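Local structure of guanylate kinase (Stenotrophomonas maltophilia, 6WCT) at residues 24-30 with 134-139; 39-45 with 192-196; 84-88 with 100-106. The protein catalyses the ATP-dependent phosphorylation of GMP to GDP and probably serves in this way to recycle GMP and, indirectly, cGMP. All blocks are in the same frame, centred on the assembly; numbering follows the deposited sequence.

Contact 1. Residues 24-30 with 134-139; sequences LYIVAAP and TVTVFI
Two neighbouring parallel strands of the central P-loop kinase sheet, 24-28 and 135-139, pair here in register, Tyr25 beside Val135 through Ala28 beside Phe138. Five backbone hydrogen bonds join them: Val135 N gives to Leu24 O, Val137 N to Ile26 O and Ile139 N to Ala28 O, while Ile26 N and Ala28 N give to Val135 O and Val137 O. On the face of Tyr25 and Val27, Tyr25 CD1 lies 3.7 Å from Val135 CB, the two side chains running alongside, and Val27 CG1 reaches diagonally to Ile139 CD1 (3.7 Å). Helix 188-203 covers this side. On the other face Ile26 CG1 meets Thr134 CG2 at 3.6 Å; with chi1 at -61° this methyl stands anti to the backbone N while OG1 is hydrogen-bonded to Val131 O. The Phe138 ring touches Ala28 CB through CD2 (3.7 Å), has Ala28 O and Ala29 CA over one face, and meets Pro30 CD at CE1 (3.8 Å). At the strand end Ala29 CB packs on Ile139 CB (3.9 Å), and Ala29 O accepts from Lys35 NZ. Ala29 belongs to the GMP pocket, and this passage from buried strand into phosphate-binding loop is the Walker A arrangement of P-loop kinases.

Contact 2. Residues 39-45 with 192-196; sequences VNATLAR and VDELC
The one charged bond between helix 39-45 and helix 192-196 runs from Arg45 NH1 to Asp193 OD1, a salt bridge of 2.8 Å with an N-H...O angle of 170°. The oxygen lies in the guanidinium plane and is met nearly along its C-O axis, yet the carboxylate as a whole is turned 52° from that plane, and OD1 alone of its oxygens bonds the arginine across the contact. Arg45 arrives there extended as far as CD and then bent at chi3, which swings the guanidinium across Val192. One methyl of that residue, CG1, sits beneath a face of the group, 3.6 Å from NH2.

Both helices lie on the same side of the parallel sheet of the P-loop kinase core: 35-45 is the helix that follows the phosphate-binding loop, and 188-203 lies beside it, the short segments crossing at -56° with axes 9.1 Å apart.

Below the salt bridge the packing is mostly apolar and centred on Thr42. Its CG2 meets Cys196 SG at 3.6 Å, and its OG1, bonded to Ile38 O one turn back in its own helix, has Leu195 CD2 3.5 Å away. Leu195 crosses Thr42 at about a right angle. Cys196 SG also touches Arg45 CD, linking the apolar patch to the stem of the arginine. On one flank Ala41 CB rests on Val192 CG2 (3.9 Å); deeper, Val39 CG2 approaches Leu195 CD2 at 4.1 Å, and both residues continue onto the sheet, Val39 on Leu116 and Leu195 on Ile183.

Contact 3. Residues 84-88 with 100-106; sequences AGDFF and TARQSVE
This is a backbone-led contact at the open end of the beta hairpin formed by strands 87-93 and 96-101, where the chain enters from helix 75-83 and leaves towards helix 106-110. Arg102 N donates to Asp86 O at 2.7 Å, nearly straight and in the carbonyl plane, and Phe88 N donates to Thr100 O at 2.8 Å. Between these bonds Phe87 and Ala101 form an antiparallel non-hydrogen-bonded pair whose side chains diverge.

The side chain of Arg102 extends the pairing beyond the strands. Bent at chi3 (-73°), it brings NE within 2.9 Å of Gly85 O, and NH2 reaches the same oxygen over 3.3 Å at a poorer angle. Both nitrogens approach from the same face of the carbonyl, NH2 from well above its plane, and Gly85 O lies near the guanidinium plane, while the backbone around Phe87 and Phe88 runs over a face of that group. NH1 makes a salt bridge to Glu106 OE2 (3.0 Å), its hydrogen bond being weak, and donates to a water.

Gly85 carries the positive phi of a Schellman motif closing helix 75-83. Through Gly85 O and Glu106 the arginine joins the end of this helix to the first turn of helix 106-110, which Val105 precedes at the N-cap position.

Phe88 buries more surface here than any other residue of the two segments. With CG anti to the backbone N (chi1 179°), its ring extends towards the next helix, and Val105 CG1 stands over one face, 4.2 Å from the centroid in a CH-pi contact. Glu106 OE2 meets the ring at its edge, 3.3 Å from CD1, with the carboxylate nearly perpendicular to the ring. Val127 and Leu130 of helix 121-130 also touch this ring. Thr100 lines the GMP pocket, its OG1 hydrogen-bonded to the GMP-binding Glu89.

Overall arrangement
From the N terminus the chain runs through strand 24-28 of contact 1 into helix 35-45, the first partner of contact 2. It then passes residues 84-88 and 100-106, which close the short hairpin loop of contact 3, before strand 135-140 completes contact 1 and helix 188-203 completes contact 2. Contact 3 is thus nested inside both longer loops, whereas contacts 1 and 2 cross. Val27 and Val137 pack against Val39 and Leu195, seating the helix pair on the central sheet. Leu24 of contact 1 touches Phe88 and Val105, joining that sheet to the hairpin region; contacts 2 and 3 lie on opposite sides of the chain's centre, about 12 Å apart at their nearest atoms.

Contact 1. Residues 24-30 with 134-139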
ATOM      1  N   LEU A  24       4.635   3.928  12.353  1.00 48.47           N
ATOM      2  CA  LEU A  24       3.884   3.065  13.248  1.00 45.41           C
ATOM      3  C   LEU A  24       2.928   2.207  12.436  1.00 44.46           C
ATOM      4  O   LEU A  24       2.170   2.724  11.608  1.00 47.41           O
ATOM      5  CB  LEU A  24       3.124   3.898  14.278  1.00 45.65           C
ATOM      6  CG  LEU A  24       2.485   3.168  15.456  1.00 53.55           C
ATOM      7  CD1 LEU A  24       3.526   2.277  16.170  1.00 46.14           C
ATOM      8  CD2 LEU A  24       1.909   4.191  16.430  1.00 41.90           C
ATOM      9  N   TYR A  25       3.008   0.904  12.638  1.00 42.97           N
ATOM     10  CA  TYR A  25       2.194  -0.089  11.947  1.00 41.61           C
ATOM     11  C   TYR A  25       1.290  -0.782  12.948  1.00 38.78           C
ATOM     12  O   TYR A  25       1.706  -1.048  14.079  1.00 41.11           O
ATOM     13  CB  TYR A  25       3.074  -1.132  11.252  1.00 34.03           C
ATOM     14  CG  TYR A  25       3.961  -0.543  10.188  1.00 42.38           C
ATOM     15  CD1 TYR A  25       3.495  -0.364   8.892  1.00 39.33           C
ATOM     16  CD2 TYR A  25       5.241  -0.104  10.490  1.00 40.42           C
ATOM     17  CE1 TYR A  25       4.299   0.177   7.912  1.00 44.18           C
ATOM     18  CE2 TYR A  25       6.050   0.454   9.515  1.00 46.15           C
ATOM     19  CZ  TYR A  25       5.571   0.588   8.228  1.00 46.55           C
ATOM     20  OH  TYR A  25       6.358   1.154   7.247  1.00 54.99           O
ATOM     21  N   ILE A  26       0.042  -1.040  12.549  1.00 34.36           N
ATOM     22  CA  ILE A  26      -0.870  -1.852  13.345  1.00 31.50           C
ATOM     23  C   ILE A  26      -1.332  -3.017  12.490  1.00 31.78           C
ATOM     24  O   ILE A  26      -1.793  -2.811  11.362  1.00 30.85           O
ATOM     25  CB  ILE A  26      -2.088  -1.058  13.852  1.00 32.17           C
ATOM     26  CG1 ILE A  26      -1.653   0.119  14.712  1.00 35.51           C
ATOM     27  CG2 ILE A  26      -3.005  -1.970  14.672  1.00 28.55           C
ATOM     28  CD1 ILE A  26      -2.825   0.892  15.291  1.00 42.82           C
ATOM     29  N   VAL A  27      -1.212  -4.229  13.022  1.00 31.05           N
ATOM     30  CA  VAL A  27      -1.774  -5.421  12.391  1.00 36.01           C
ATOM     31  C   VAL A  27      -2.748  -6.026  13.398  1.00 33.79           C
ATOM     32  O   VAL A  27      -2.341  -6.449  14.490  1.00 32.67           O
ATOM     33  CB  VAL A  27      -0.707  -6.451  11.984  1.00 34.11           C
ATOM     34  CG1 VAL A  27      -1.386  -7.657  11.355  1.00 33.06           C
ATOM     35  CG2 VAL A  27       0.321  -5.850  11.058  1.00 33.03           C
ATOM     36  N   ALA A  28      -4.030  -6.062  13.036  1.00 35.56           N
ATOM     37  CA  ALA A  28      -5.061  -6.592  13.904  1.00 32.01           C
ATOM     38  C   ALA A  28      -5.685  -7.827  13.278  1.00 35.41           C
ATOM     39  O   ALA A  28      -5.755  -7.961  12.054  1.00 35.11           O
ATOM     40  CB  ALA A  28      -6.150  -5.579  14.148  1.00 27.91           C
ATOM     41  N   ALA A  29      -6.193  -8.686  14.131  1.00 29.44           N
ATOM     42  CA  ALA A  29      -6.819  -9.936  13.730  1.00 37.11           C
ATOM     43  C   ALA A  29      -7.382 -10.585  14.978  1.00 40.37           C
ATOM     44  O   ALA A  29      -6.771 -10.473  16.049  1.00 46.52           O
ATOM     45  CB  ALA A  29      -5.806 -10.874  13.071  1.00 27.28           C
ATOM     46  N   PRO A  30      -8.501 -11.295  14.892  1.00 36.63           N
ATOM     47  CA  PRO A  30      -8.893 -12.127  16.029  1.00 41.61           C
ATOM     48  C   PRO A  30      -7.818 -13.176  16.246  1.00 43.81           C
ATOM     49  O   PRO A  30      -7.181 -13.637  15.296  1.00 38.15           O
ATOM     50  CB  PRO A  30     -10.216 -12.752  15.576  1.00 39.68           C
ATOM     51  CG  PRO A  30     -10.114 -12.783  14.055  1.00 40.10           C
ATOM     52  CD  PRO A  30      -9.353 -11.512  13.709  1.00 34.31           C
ATOM     53  N   THR A 134      -0.498   6.397  11.008  1.00 49.24           N
ATOM     54  CA  THR A 134      -0.321   4.979  11.290  1.00 50.84           C
ATOM     55  C   THR A 134      -0.858   4.144  10.134  1.00 38.32           C
ATOM     56  O   THR A 134      -1.912   4.434   9.578  1.00 48.47           O
ATOM     57  CB  THR A 134      -1.036   4.605  12.592  1.00 48.89           C
ATOM     58  OG1 THR A 134      -0.479   5.350  13.685  1.00 63.16           O
ATOM     59  CG2 THR A 134      -0.875   3.160  12.891  1.00 36.79           C
ATOM     60  N   VAL A 135      -0.123   3.105   9.760  1.00 50.70           N
ATOM     61  CA  VAL A 135      -0.541   2.189   8.705  1.00 35.82           C
ATOM     62  C   VAL A 135      -1.202   0.996   9.387  1.00 33.41           C
ATOM     63  O   VAL A 135      -0.547   0.276  10.143  1.00 32.21           O
ATOM     64  CB  VAL A 135       0.653   1.746   7.844  1.00 41.18           C
ATOM     65  CG1 VAL A 135       0.229   0.653   6.827  1.00 38.59           C
ATOM     66  CG2 VAL A 135       1.242   2.931   7.121  1.00 43.03           C
ATOM     67  N   THR A 136      -2.488   0.759   9.108  1.00 31.34           N
ATOM     68  CA  THR A 136      -3.252  -0.254   9.843  1.00 34.16           C
ATOM     69  C   THR A 136      -3.752  -1.344   8.897  1.00 30.16           C
ATOM     70  O   THR A 136      -4.261  -1.044   7.816  1.00 36.64           O
ATOM     71  CB  THR A 136      -4.418   0.383  10.608  1.00 35.32           C
ATOM     72  OG1 THR A 136      -5.354   0.911   9.676  1.00 36.08           O
ATOM     73  CG2 THR A 136      -3.926   1.560  11.523  1.00 32.74           C
ATOM     74  N   VAL A 137      -3.589  -2.604   9.308  1.00 28.57           N
ATOM     75  CA  VAL A 137      -3.908  -3.778   8.500  1.00 30.04           C
ATOM     76  C   VAL A 137      -4.783  -4.728   9.312  1.00 36.99           C
ATOM     77  O   VAL A 137      -4.481  -5.011  10.474  1.00 28.82           O
ATOM     78  CB  VAL A 137      -2.633  -4.523   8.052  1.00 29.93           C
ATOM     79  CG1 VAL A 137      -3.000  -5.720   7.139  1.00 25.40           C
ATOM     80  CG2 VAL A 137      -1.610  -3.561   7.404  1.00 31.96           C
ATOM     81  N   PHE A 138      -5.829  -5.276   8.693  1.00 32.97           N
ATOM     82  CA  PHE A 138      -6.640  -6.286   9.360  1.00 29.23           C
ATOM     83  C   PHE A 138      -6.495  -7.615   8.635  1.00 29.81           C
ATOM     84  O   PHE A 138      -6.542  -7.671   7.403  1.00 37.79           O
ATOM     85  CB  PHE A 138      -8.132  -5.914   9.426  1.00 28.14           C
ATOM     86  CG  PHE A 138      -8.860  -6.603  10.560  1.00 32.55           C
ATOM     87  CD1 PHE A 138      -9.356  -7.881  10.411  1.00 35.20           C
ATOM     88  CD2 PHE A 138      -9.015  -5.974  11.786  1.00 35.10           C
ATOM     89  CE1 PHE A 138      -9.998  -8.515  11.462  1.00 37.91           C
ATOM     90  CE2 PHE A 138      -9.659  -6.599  12.836  1.00 39.04           C
ATOM     91  CZ  PHE A 138     -10.149  -7.873  12.675  1.00 38.37           C
ATOM     92  N   ILE A 139      -6.317  -8.686   9.401  1.00 26.61           N
ATOM     93  CA  ILE A 139      -6.144 -10.020   8.826  1.00 32.63           C
ATOM     94  C   ILE A 139      -7.368 -10.835   9.192  1.00 33.85           C
ATOM     95  O   ILE A 139      -7.724 -10.950  10.372  1.00 32.20           O
ATOM     96  CB  ILE A 139      -4.834 -10.682   9.283  1.00 30.45           C
ATOM     97  CG1 ILE A 139      -3.647  -9.815   8.818  1.00 32.89           C
ATOM     98  CG2 ILE A 139      -4.731 -12.098   8.745  1.00 33.03           C
ATOM     99  CD1 ILE A 139      -2.272 -10.391   9.084  1.00 33.56           C
TER

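Contact 2. Residues 39-45 with 192-196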
ATOM      1  N   VAL A  39       3.113 -12.008  11.045  1.00 36.87           N
ATOM      2  CA  VAL A  39       3.948 -10.869  11.449  1.00 38.06           C
ATOM      3  C   VAL A  39       5.393 -11.306  11.701  1.00 39.83           C
ATOM      4  O   VAL A  39       6.347 -10.661  11.240  1.00 41.90           O
ATOM      5  CB  VAL A  39       3.344 -10.189  12.693  1.00 43.00           C
ATOM      6  CG1 VAL A  39       4.392  -9.359  13.431  1.00 46.62           C
ATOM      7  CG2 VAL A  39       2.167  -9.328  12.308  1.00 34.23           C
ATOM      8  N   ASN A  40       5.577 -12.404  12.439  1.00 34.44           N
ATOM      9  CA  ASN A  40       6.932 -12.873  12.724  1.00 40.10           C
ATOM     10  C   ASN A  40       7.683 -13.215  11.444  1.00 40.90           C
ATOM     11  O   ASN A  40       8.875 -12.904  11.312  1.00 41.79           O
ATOM     12  CB  ASN A  40       6.896 -14.096  13.642  1.00 40.83           C
ATOM     13  CG  ASN A  40       6.359 -13.776  15.024  1.00 46.40           C
ATOM     14  OD1 ASN A  40       6.337 -12.616  15.446  1.00 49.40           O
ATOM     15  ND2 ASN A  40       5.949 -14.809  15.749  1.00 51.81           N
ATOM     16  N   ALA A  41       7.014 -13.869  10.488  1.00 43.96           N
ATOM     17  CA  ALA A  41       7.689 -14.162   9.223  1.00 44.51           C
ATOM     18  C   ALA A  41       7.950 -12.893   8.429  1.00 42.63           C
ATOM     19  O   ALA A  41       8.960 -12.791   7.726  1.00 46.49           O
ATOM     20  CB  ALA A  41       6.876 -15.147   8.382  1.00 40.81           C
ATOM     21  N   THR A  42       7.051 -11.921   8.524  1.00 43.09           N
ATOM     22  CA  THR A  42       7.231 -10.664   7.802  1.00 42.54           C
ATOM     23  C   THR A  42       8.394  -9.853   8.367  1.00 45.18           C
ATOM     24  O   THR A  42       9.203  -9.307   7.609  1.00 47.59           O
ATOM     25  CB  THR A  42       5.941  -9.857   7.879  1.00 38.69           C
ATOM     26  OG1 THR A  42       4.885 -10.626   7.292  1.00 40.51           O
ATOM     27  CG2 THR A  42       6.091  -8.548   7.118  1.00 40.58           C
ATOM     28  N   LEU A  43       8.492  -9.767   9.701  1.00 46.45           N
ATOM     29  CA  LEU A  43       9.575  -9.007  10.319  1.00 44.99           C
ATOM     30  C   LEU A  43      10.930  -9.659  10.101  1.00 43.80           C
ATOM     31  O   LEU A  43      11.926  -8.949   9.924  1.00 50.15           O
ATOM     32  CB  LEU A  43       9.308  -8.814  11.810  1.00 43.64           C
ATOM     33  CG  LEU A  43       8.009  -8.041  12.038  1.00 49.29           C
ATOM     34  CD1 LEU A  43       7.611  -8.002  13.509  1.00 56.12           C
ATOM     35  CD2 LEU A  43       8.086  -6.660  11.430  1.00 46.07           C
ATOM     36  N   ALA A  44      10.990 -10.995  10.075  1.00 45.33           N
ATOM     37  CA  ALA A  44      12.249 -11.661   9.762  1.00 47.78           C
ATOM     38  C   ALA A  44      12.733 -11.263   8.377  1.00 53.59           C
ATOM     39  O   ALA A  44      13.945 -11.190   8.128  1.00 61.62           O
ATOM     40  CB  ALA A  44      12.103 -13.180   9.870  1.00 57.05           C
ATOM     41  N   ARG A  45      11.798 -11.076   7.446  1.00 51.20           N
ATOM     42  CA  ARG A  45      12.133 -10.628   6.099  1.00 57.06           C
ATOM     43  C   ARG A  45      12.382  -9.122   6.040  1.00 54.60           C
ATOM     44  O   ARG A  45      13.076  -8.648   5.138  1.00 57.00           O
ATOM     45  CB  ARG A  45      11.024 -11.027   5.122  1.00 56.32           C
ATOM     46  CG  ARG A  45      11.460 -10.997   3.665  1.00 71.23           C
ATOM     47  CD  ARG A  45      10.314 -11.348   2.739  1.00 67.59           C
ATOM     48  NE  ARG A  45       9.855 -12.713   2.956  1.00 62.27           N
ATOM     49  CZ  ARG A  45       8.805 -13.244   2.344  1.00 61.18           C
ATOM     50  NH1 ARG A  45       8.106 -12.523   1.480  1.00 46.51           N
ATOM     51  NH2 ARG A  45       8.456 -14.496   2.604  1.00 71.58           N
ATOM     52  N   VAL A 192       2.109 -13.542   3.894  1.00 33.58           N
ATOM     53  CA  VAL A 192       3.384 -12.929   4.254  1.00 37.73           C
ATOM     54  C   VAL A 192       3.852 -11.998   3.141  1.00 42.01           C
ATOM     55  O   VAL A 192       4.214 -10.840   3.388  1.00 39.12           O
ATOM     56  CB  VAL A 192       4.428 -14.022   4.571  1.00 37.52           C
ATOM     57  CG1 VAL A 192       5.801 -13.429   4.848  1.00 37.34           C
ATOM     58  CG2 VAL A 192       3.975 -14.838   5.782  1.00 39.46           C
ATOM     59  N   ASP A 193       3.814 -12.475   1.893  1.00 41.09           N
ATOM     60  CA  ASP A 193       4.155 -11.613   0.763  1.00 43.82           C
ATOM     61  C   ASP A 193       3.313 -10.344   0.763  1.00 38.72           C
ATOM     62  O   ASP A 193       3.815  -9.254   0.461  1.00 40.33           O
ATOM     63  CB  ASP A 193       3.936 -12.341  -0.558  1.00 35.45           C
ATOM     64  CG  ASP A 193       4.909 -13.461  -0.781  1.00 46.86           C
ATOM     65  OD1 ASP A 193       5.955 -13.507  -0.095  1.00 49.79           O
ATOM     66  OD2 ASP A 193       4.620 -14.285  -1.665  1.00 52.22           O
ATOM     67  N   GLU A 194       2.018 -10.481   1.057  1.00 41.28           N
ATOM     68  CA  GLU A 194       1.108  -9.342   0.992  1.00 34.50           C
ATOM     69  C   GLU A 194       1.384  -8.346   2.111  1.00 39.34           C
ATOM     70  O   GLU A 194       1.359  -7.133   1.893  1.00 33.79           O
ATOM     71  CB  GLU A 194      -0.340  -9.847   1.026  1.00 33.83           C
ATOM     72  CG  GLU A 194      -0.692 -10.698  -0.226  1.00 33.31           C
ATOM     73  CD  GLU A 194      -2.162 -11.114  -0.315  1.00 37.96           C
ATOM     74  OE1 GLU A 194      -2.852 -11.161   0.726  1.00 35.72           O
ATOM     75  OE2 GLU A 194      -2.628 -11.394  -1.445  1.00 39.35           O
ATOM     76  N   LEU A 195       1.639  -8.832   3.321  1.00 39.24           N
ATOM     77  CA  LEU A 195       1.986  -7.903   4.387  1.00 38.48           C
ATOM     78  C   LEU A 195       3.325  -7.233   4.084  1.00 39.13           C
ATOM     79  O   LEU A 195       3.513  -6.048   4.379  1.00 35.00           O
ATOM     80  CB  LEU A 195       1.998  -8.622   5.737  1.00 27.18           C
ATOM     81  CG  LEU A 195       2.133  -7.730   6.974  1.00 32.19           C
ATOM     82  CD1 LEU A 195       1.000  -6.741   7.053  1.00 27.82           C
ATOM     83  CD2 LEU A 195       2.290  -8.514   8.265  1.00 27.40           C
ATOM     84  N   CYS A 196       4.272  -7.971   3.497  1.00 34.80           N
ATOM     85  CA  CYS A 196       5.526  -7.333   3.099  1.00 42.46           C
ATOM     86  C   CYS A 196       5.294  -6.253   2.042  1.00 43.35           C
ATOM     87  O   CYS A 196       5.910  -5.185   2.101  1.00 35.02           O
ATOM     88  CB  CYS A 196       6.530  -8.373   2.593  1.00 42.97           C
ATOM     89  SG  CYS A 196       7.184  -9.484   3.869  1.00 50.19           S
TER
HETATM   90  O   HOH W   1       6.367 -15.767   1.906  1.00 52.88           O

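Contact 3. Residues 84-88 with 100-106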
ATOM      1  N   ALA A  84      -0.577   5.281  36.659  1.00 76.43           N
ATOM      2  CA  ALA A  84       0.727   5.920  36.544  1.00 76.66           C
ATOM      3  C   ALA A  84       0.984   6.512  35.166  1.00 82.43           C
ATOM      4  O   ALA A  84       2.020   7.159  34.980  1.00 83.60           O
ATOM      5  CB  ALA A  84       1.835   4.918  36.862  1.00 70.27           C
ATOM      6  N   GLY A  85       0.083   6.309  34.205  1.00 80.13           N
ATOM      7  CA  GLY A  85       0.302   6.785  32.851  1.00 80.70           C
ATOM      8  C   GLY A  85       1.331   6.015  32.052  1.00 77.79           C
ATOM      9  O   GLY A  85       1.968   6.585  31.162  1.00 86.51           O
ATOM     10  N   ASP A  86       1.521   4.733  32.353  1.00 70.90           N
ATOM     11  CA  ASP A  86       2.539   3.938  31.672  1.00 69.61           C
ATOM     12  C   ASP A  86       2.136   3.490  30.264  1.00 61.04           C
ATOM     13  O   ASP A  86       3.010   3.113  29.480  1.00 59.58           O
ATOM     14  CB  ASP A  86       2.868   2.692  32.506  1.00 70.43           C
ATOM     15  CG  ASP A  86       3.447   3.033  33.881  1.00 79.87           C
ATOM     16  OD1 ASP A  86       4.092   4.094  34.024  1.00 78.40           O
ATOM     17  OD2 ASP A  86       3.240   2.243  34.827  1.00 78.20           O
ATOM     18  N   PHE A  87       0.856   3.531  29.907  1.00 60.36           N
ATOM     19  CA  PHE A  87       0.412   2.927  28.652  1.00 64.87           C
ATOM     20  C   PHE A  87       0.223   3.954  27.538  1.00 62.77           C
ATOM     21  O   PHE A  87      -0.488   4.950  27.711  1.00 55.63           O
ATOM     22  CB  PHE A  87      -0.874   2.138  28.870  1.00 63.43           C
ATOM     23  CG  PHE A  87      -0.663   0.892  29.662  1.00 61.78           C
ATOM     24  CD1 PHE A  87       0.156  -0.115  29.185  1.00 54.46           C
ATOM     25  CD2 PHE A  87      -1.265   0.741  30.902  1.00 66.17           C
ATOM     26  CE1 PHE A  87       0.361  -1.257  29.922  1.00 56.02           C
ATOM     27  CE2 PHE A  87      -1.065  -0.394  31.644  1.00 64.01           C
ATOM     28  CZ  PHE A  87      -0.243  -1.397  31.159  1.00 55.86           C
ATOM     29  N   PHE A  88       0.847   3.680  26.391  1.00 55.87           N
ATOM     30  CA  PHE A  88       0.588   4.435  25.167  1.00 58.45           C
ATOM     31  C   PHE A  88      -0.878   4.319  24.753  1.00 62.09           C
ATOM     32  O   PHE A  88      -1.534   5.316  24.429  1.00 68.61           O
ATOM     33  CB  PHE A  88       1.531   3.911  24.076  1.00 52.86           C
ATOM     34  CG  PHE A  88       1.378   4.569  22.738  1.00 65.61           C
ATOM     35  CD1 PHE A  88       1.758   5.883  22.540  1.00 76.11           C
ATOM     36  CD2 PHE A  88       0.913   3.837  21.652  1.00 66.50           C
ATOM     37  CE1 PHE A  88       1.630   6.474  21.290  1.00 77.72           C
ATOM     38  CE2 PHE A  88       0.789   4.416  20.399  1.00 68.70           C
ATOM     39  CZ  PHE A  88       1.146   5.737  20.217  1.00 68.65           C
ATOM     40  N   THR A 100      -0.171  -1.429  25.409  1.00 44.96           N
ATOM     41  CA  THR A 100       1.148  -1.149  24.866  1.00 39.43           C
ATOM     42  C   THR A 100       1.817  -0.149  25.795  1.00 46.66           C
ATOM     43  O   THR A 100       1.312   0.966  25.968  1.00 47.93           O
ATOM     44  CB  THR A 100       1.054  -0.550  23.463  1.00 42.27           C
ATOM     45  OG1 THR A 100       0.375  -1.449  22.583  1.00 39.54           O
ATOM     46  CG2 THR A 100       2.435  -0.259  22.928  1.00 43.67           C
ATOM     47  N   ALA A 101       2.939  -0.542  26.394  1.00 50.21           N
ATOM     48  CA  ALA A 101       3.643   0.365  27.285  1.00 51.14           C
ATOM     49  C   ALA A 101       4.223   1.520  26.492  1.00 53.83           C
ATOM     50  O   ALA A 101       4.727   1.340  25.377  1.00 55.29           O
ATOM     51  CB  ALA A 101       4.766  -0.347  28.045  1.00 47.56           C
ATOM     52  N   ARG A 102       4.143   2.713  27.088  1.00 54.26           N
ATOM     53  CA  ARG A 102       4.708   3.908  26.487  1.00 51.09           C
ATOM     54  C   ARG A 102       6.157   3.681  26.086  1.00 58.91           C
ATOM     55  O   ARG A 102       6.574   4.055  24.986  1.00 61.47           O
ATOM     56  CB  ARG A 102       4.611   5.057  27.494  1.00 65.53           C
ATOM     57  CG  ARG A 102       4.398   6.414  26.896  1.00 76.11           C
ATOM     58  CD  ARG A 102       4.065   7.451  27.971  1.00 86.03           C
ATOM     59  NE  ARG A 102       2.711   7.292  28.496  1.00 88.80           N
ATOM     60  CZ  ARG A 102       1.605   7.639  27.848  1.00 90.63           C
ATOM     61  NH1 ARG A 102       1.680   8.167  26.634  1.00 96.21           N
ATOM     62  NH2 ARG A 102       0.419   7.453  28.413  1.00 89.59           N
ATOM     63  N   GLN A 103       6.933   3.038  26.965  1.00 63.37           N
ATOM     64  CA  GLN A 103       8.346   2.753  26.737  1.00 61.99           C
ATOM     65  C   GLN A 103       8.593   1.820  25.554  1.00 59.35           C
ATOM     66  O   GLN A 103       9.749   1.665  25.148  1.00 59.27           O
ATOM     67  CB  GLN A 103       8.966   2.155  28.010  1.00 55.79           C
ATOM     68  N   SER A 104       7.561   1.158  25.025  1.00 60.36           N
ATOM     69  CA  SER A 104       7.752   0.251  23.896  1.00 65.69           C
ATOM     70  C   SER A 104       7.602   0.920  22.533  1.00 65.73           C
ATOM     71  O   SER A 104       7.961   0.308  21.521  1.00 59.07           O
ATOM     72  CB  SER A 104       6.749  -0.908  23.960  1.00 65.75           C
ATOM     73  OG  SER A 104       6.895  -1.669  25.140  1.00 72.31           O
ATOM     74  N   VAL A 105       7.117   2.160  22.475  1.00 64.44           N
ATOM     75  CA  VAL A 105       6.729   2.753  21.198  1.00 63.95           C
ATOM     76  C   VAL A 105       7.285   4.158  21.057  1.00 69.05           C
ATOM     77  O   VAL A 105       8.008   4.458  20.099  1.00 61.51           O
ATOM     78  CB  VAL A 105       5.198   2.775  21.036  1.00 61.48           C
ATOM     79  CG1 VAL A 105       4.806   3.554  19.786  1.00 70.00           C
ATOM     80  CG2 VAL A 105       4.686   1.389  20.926  1.00 64.25           C
ATOM     81  N   GLU A 106       6.903   5.036  21.988  1.00 75.56           N
ATOM     82  CA  GLU A 106       7.194   6.461  21.836  1.00 75.56           C
ATOM     83  C   GLU A 106       8.680   6.763  21.704  1.00 79.34           C
ATOM     84  O   GLU A 106       9.043   7.548  20.812  1.00 87.12           O
ATOM     85  CB  GLU A 106       6.556   7.236  22.995  1.00 85.22           C
ATOM     86  CG  GLU A 106       5.027   7.265  22.972  1.00 88.48           C
ATOM     87  CD  GLU A 106       4.443   8.152  24.063  1.00 92.60           C
ATOM     88  OE1 GLU A 106       5.215   8.617  24.923  1.00 97.26           O
ATOM     89  OE2 GLU A 106       3.216   8.385  24.065  1.00 94.08           O
TER
HETATM   90  O   HOH W   2      -0.243   8.558  24.654  1.00 68.88           O